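Local coordinates for ancillary protein 1 (Streptococcus pyogenes, PDB 2XI9) that serves as a pilus-presented adhesin that probably binds collagen and whose unusual internal thioester bond is required for efficient interaction with host cells, at residues 245-250 against 264-269. Numbering follows the deposited sequence.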
ATOM      1  N   THR A 245       5.408   2.307  15.710  1.00  9.05           N
ATOM      2  CA  THR A 245       5.208   2.691  14.306  1.00  8.28           C
ATOM      3  C   THR A 245       3.999   1.942  13.741  1.00  8.84           C
ATOM      4  O   THR A 245       3.152   2.540  13.064  1.00  7.99           O
ATOM      5  CB  THR A 245       6.531   2.478  13.408  1.00  7.64           C
ATOM      6  OG1 THR A 245       7.689   3.055  14.080  1.00  7.72           O
ATOM      7  CG2 THR A 245       6.397   3.106  12.042  1.00  8.91           C
ATOM      8  N   GLN A 246       3.910   0.643  14.013  1.00  9.21           N
ATOM      9  CA  GLN A 246       2.806  -0.150  13.497  1.00  9.88           C
ATOM     10  C   GLN A 246       1.469   0.368  14.046  1.00  9.65           C
ATOM     11  O   GLN A 246       0.480   0.463  13.322  1.00  9.97           O
ATOM     12  CB  GLN A 246       2.989  -1.628  13.875  1.00 10.81           C
ATOM     13  CG  GLN A 246       1.862  -2.574  13.373  1.00 11.74           C
ATOM     14  CD  GLN A 246       1.736  -2.627  11.869  1.00 11.60           C
ATOM     15  OE1 GLN A 246       2.419  -3.408  11.222  1.00 10.40           O
ATOM     16  NE2 GLN A 246       0.811  -1.847  11.312  1.00  8.84           N
ATOM     17  N   LEU A 247       1.443   0.650  15.335  1.00 10.87           N
ATOM     18  CA  LEU A 247       0.199   1.125  15.977  1.00 10.70           C
ATOM     19  C   LEU A 247      -0.174   2.529  15.461  1.00 10.69           C
ATOM     20  O   LEU A 247      -1.319   2.821  15.293  1.00 11.97           O
ATOM     21  CB  LEU A 247       0.343   1.098  17.503  1.00 11.65           C
ATOM     22  CG  LEU A 247      -0.865   1.589  18.311  1.00 12.87           C
ATOM     23  CD1 LEU A 247      -2.058   0.701  17.985  1.00 12.30           C
ATOM     24  CD2 LEU A 247      -0.548   1.643  19.847  1.00 13.40           C
ATOM     25  N   ALA A 248       0.821   3.389  15.213  1.00 10.34           N
ATOM     26  CA  ALA A 248       0.604   4.724  14.673  1.00 10.20           C
ATOM     27  C   ALA A 248       0.018   4.637  13.259  1.00  9.69           C
ATOM     28  O   ALA A 248      -0.856   5.389  12.918  1.00  9.82           O
ATOM     29  CB  ALA A 248       1.907   5.541  14.676  1.00 10.23           C
ATOM     30  N   ILE A 249       0.442   3.651  12.487  1.00  8.64           N
ATOM     31  CA  ILE A 249      -0.174   3.406  11.181  1.00  8.53           C
ATOM     32  C   ILE A 249      -1.655   3.002  11.364  1.00  9.27           C
ATOM     33  O   ILE A 249      -2.533   3.572  10.712  1.00  8.88           O
ATOM     34  CB  ILE A 249       0.613   2.339  10.371  1.00  7.98           C
ATOM     35  CG1 ILE A 249       1.985   2.891   9.920  1.00  8.79           C
ATOM     36  CG2 ILE A 249      -0.288   1.783   9.201  1.00  7.37           C
ATOM     37  CD1 ILE A 249       1.952   4.062   8.930  1.00  6.28           C
ATOM     38  N   TYR A 250      -1.918   2.070  12.287  1.00  8.91           N
ATOM     39  CA  TYR A 250      -3.281   1.626  12.572  1.00 10.12           C
ATOM     40  C   TYR A 250      -4.186   2.760  13.077  1.00 10.54           C
ATOM     41  O   TYR A 250      -5.378   2.749  12.808  1.00 10.50           O
ATOM     42  CB  TYR A 250      -3.281   0.492  13.593  1.00 11.53           C
ATOM     43  CG  TYR A 250      -2.789  -0.861  13.109  1.00 11.17           C
ATOM     44  CD1 TYR A 250      -2.816  -1.217  11.752  1.00 11.59           C
ATOM     45  CD2 TYR A 250      -2.313  -1.783  14.004  1.00 11.33           C
ATOM     46  CE1 TYR A 250      -2.401  -2.455  11.328  1.00 10.76           C
ATOM     47  CE2 TYR A 250      -1.899  -3.061  13.580  1.00 13.54           C
ATOM     48  CZ  TYR A 250      -1.937  -3.375  12.240  1.00 14.10           C
ATOM     49  OH  TYR A 250      -1.540  -4.624  11.813  1.00 13.64           O
ATOM     50  N   LYS A 264      -5.825  -3.490  25.271  1.00 26.51           N
ATOM     51  CA  LYS A 264      -5.676  -4.770  26.006  1.00 28.67           C
ATOM     52  C   LYS A 264      -5.787  -6.023  25.148  1.00 28.07           C
ATOM     53  O   LYS A 264      -4.997  -6.956  25.280  1.00 28.73           O
ATOM     54  CB  LYS A 264      -6.741  -4.885  27.099  1.00 30.98           C
ATOM     55  CG  LYS A 264      -6.464  -4.060  28.313  1.00 34.88           C
ATOM     56  CD  LYS A 264      -7.527  -4.349  29.386  1.00 38.64           C
ATOM     57  CE  LYS A 264      -7.429  -3.387  30.557  1.00 42.17           C
ATOM     58  NZ  LYS A 264      -7.907  -4.022  31.821  1.00 44.29           N
ATOM     59  N   ASP A 265      -6.780  -6.017  24.276  1.00 27.65           N
ATOM     60  CA  ASP A 265      -7.142  -7.141  23.449  1.00 28.42           C
ATOM     61  C   ASP A 265      -6.953  -6.800  21.964  1.00 26.43           C
ATOM     62  O   ASP A 265      -7.468  -7.505  21.096  1.00 27.49           O
ATOM     63  CB  ASP A 265      -8.620  -7.478  23.739  1.00 31.42           C
ATOM     64  CG  ASP A 265      -9.511  -6.209  23.810  1.00 34.07           C
ATOM     65  OD1 ASP A 265      -9.134  -5.148  23.212  1.00 33.68           O
ATOM     66  OD2 ASP A 265     -10.571  -6.261  24.484  1.00 40.56           O
ATOM     67  N   TYR A 266      -6.200  -5.746  21.672  1.00 23.82           N
ATOM     68  CA  TYR A 266      -6.071  -5.243  20.293  1.00 22.45           C
ATOM     69  C   TYR A 266      -4.807  -5.740  19.642  1.00 20.74           C
ATOM     70  O   TYR A 266      -3.755  -5.126  19.770  1.00 19.61           O
ATOM     71  CB  TYR A 266      -6.083  -3.704  20.286  1.00 21.98           C
ATOM     72  CG  TYR A 266      -6.212  -3.108  18.912  1.00 19.67           C
ATOM     73  CD1 TYR A 266      -7.429  -3.120  18.250  1.00 20.09           C
ATOM     74  CD2 TYR A 266      -5.115  -2.487  18.277  1.00 17.82           C
ATOM     75  CE1 TYR A 266      -7.560  -2.568  16.980  1.00 20.84           C
ATOM     76  CE2 TYR A 266      -5.246  -1.906  17.040  1.00 16.84           C
ATOM     77  CZ  TYR A 266      -6.460  -1.956  16.379  1.00 20.64           C
ATOM     78  OH  TYR A 266      -6.599  -1.425  15.116  1.00 21.23           O
ATOM     79  N   HIS A 267      -4.926  -6.832  18.892  1.00 20.83           N
ATOM     80  CA  HIS A 267      -3.795  -7.381  18.092  1.00 19.49           C
ATOM     81  C   HIS A 267      -2.440  -7.446  18.799  1.00 19.41           C
ATOM     82  O   HIS A 267      -1.402  -7.138  18.219  1.00 17.16           O
ATOM     83  CB  HIS A 267      -3.643  -6.623  16.778  1.00 18.40           C
ATOM     84  CG  HIS A 267      -4.925  -6.496  16.028  1.00 20.12           C
ATOM     85  ND1 HIS A 267      -5.472  -7.541  15.322  1.00 21.79           N
ATOM     86  CD2 HIS A 267      -5.802  -5.469  15.925  1.00 22.14           C
ATOM     87  CE1 HIS A 267      -6.618  -7.154  14.786  1.00 22.41           C
ATOM     88  NE2 HIS A 267      -6.833  -5.897  15.126  1.00 21.73           N
ATOM     89  N   GLY A 268      -2.440  -7.892  20.037  1.00 19.31           N
ATOM     90  CA  GLY A 268      -1.181  -8.062  20.762  1.00 20.13           C
ATOM     91  C   GLY A 268      -0.653  -6.809  21.437  1.00 19.18           C
ATOM     92  O   GLY A 268       0.267  -6.911  22.243  1.00 19.68           O
ATOM     93  N   PHE A 269      -1.266  -5.648  21.183  1.00 17.80           N
ATOM     94  CA  PHE A 269      -0.776  -4.390  21.722  1.00 16.93           C
ATOM     95  C   PHE A 269      -1.006  -4.230  23.209  1.00 18.69           C
ATOM     96  O   PHE A 269      -0.482  -3.308  23.851  1.00 19.51           O
ATOM     97  CB  PHE A 269      -1.307  -3.207  20.880  1.00 17.23           C
ATOM     98  CG  PHE A 269      -0.638  -3.120  19.545  1.00 15.72           C
ATOM     99  CD1 PHE A 269       0.652  -2.630  19.467  1.00 15.08           C
ATOM    100  CD2 PHE A 269      -1.250  -3.600  18.374  1.00 16.18           C
ATOM    101  CE1 PHE A 269       1.358  -2.597  18.271  1.00 13.12           C
ATOM    102  CE2 PHE A 269      -0.556  -3.555  17.157  1.00 16.61           C
ATOM    103  CZ  PHE A 269       0.756  -3.058  17.111  1.00 15.56           C
TER
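Tyr266 O accepts a hydrogen bond of 2.9 Å from Phe269 N, closing a type I' turn through His267 and Gly268 that presents the Tyr266 and Phe269 rings to helix 238-253. No hydrogen bond spans the two segments; the contact is aromatic and apolar. Leu247 lies over one face of Phe269: CB is 4.3 Å from the ring centroid, a CH-pi contact 25° off the normal, and CD1 reaches above the ring centre on that same side. At the ring's edge, Gln246 CG meets Phe269 CZ at 3.9 Å. With CG anti to the backbone N and a bend at chi2 (62°), the Gln246 amide turns over Tyr250, placing NE2 3.2 Å above that ring's plane, toward its rim. Tyr250 receives Phe269 at its edge, CE2 to CE2 3.9 Å, the two side chains crossing at nearly a right angle. Its CD2 also lies 4.2 Å from Tyr266 CE2. Gln246 NE2 donates to Cys160 O and Tyr250 also touches Cys160, the only cysteine in this chain and presumably the thioester sulfur donor; the cluster would then lie beside that bond. Within the thioester domain of this C-terminal fragment, the contact joins helix 238-253 to the loop between helices 260-263 and 274-288; strand 155-160 carries Cys160, and helix 274-288 packs on Leu247 through Leu277.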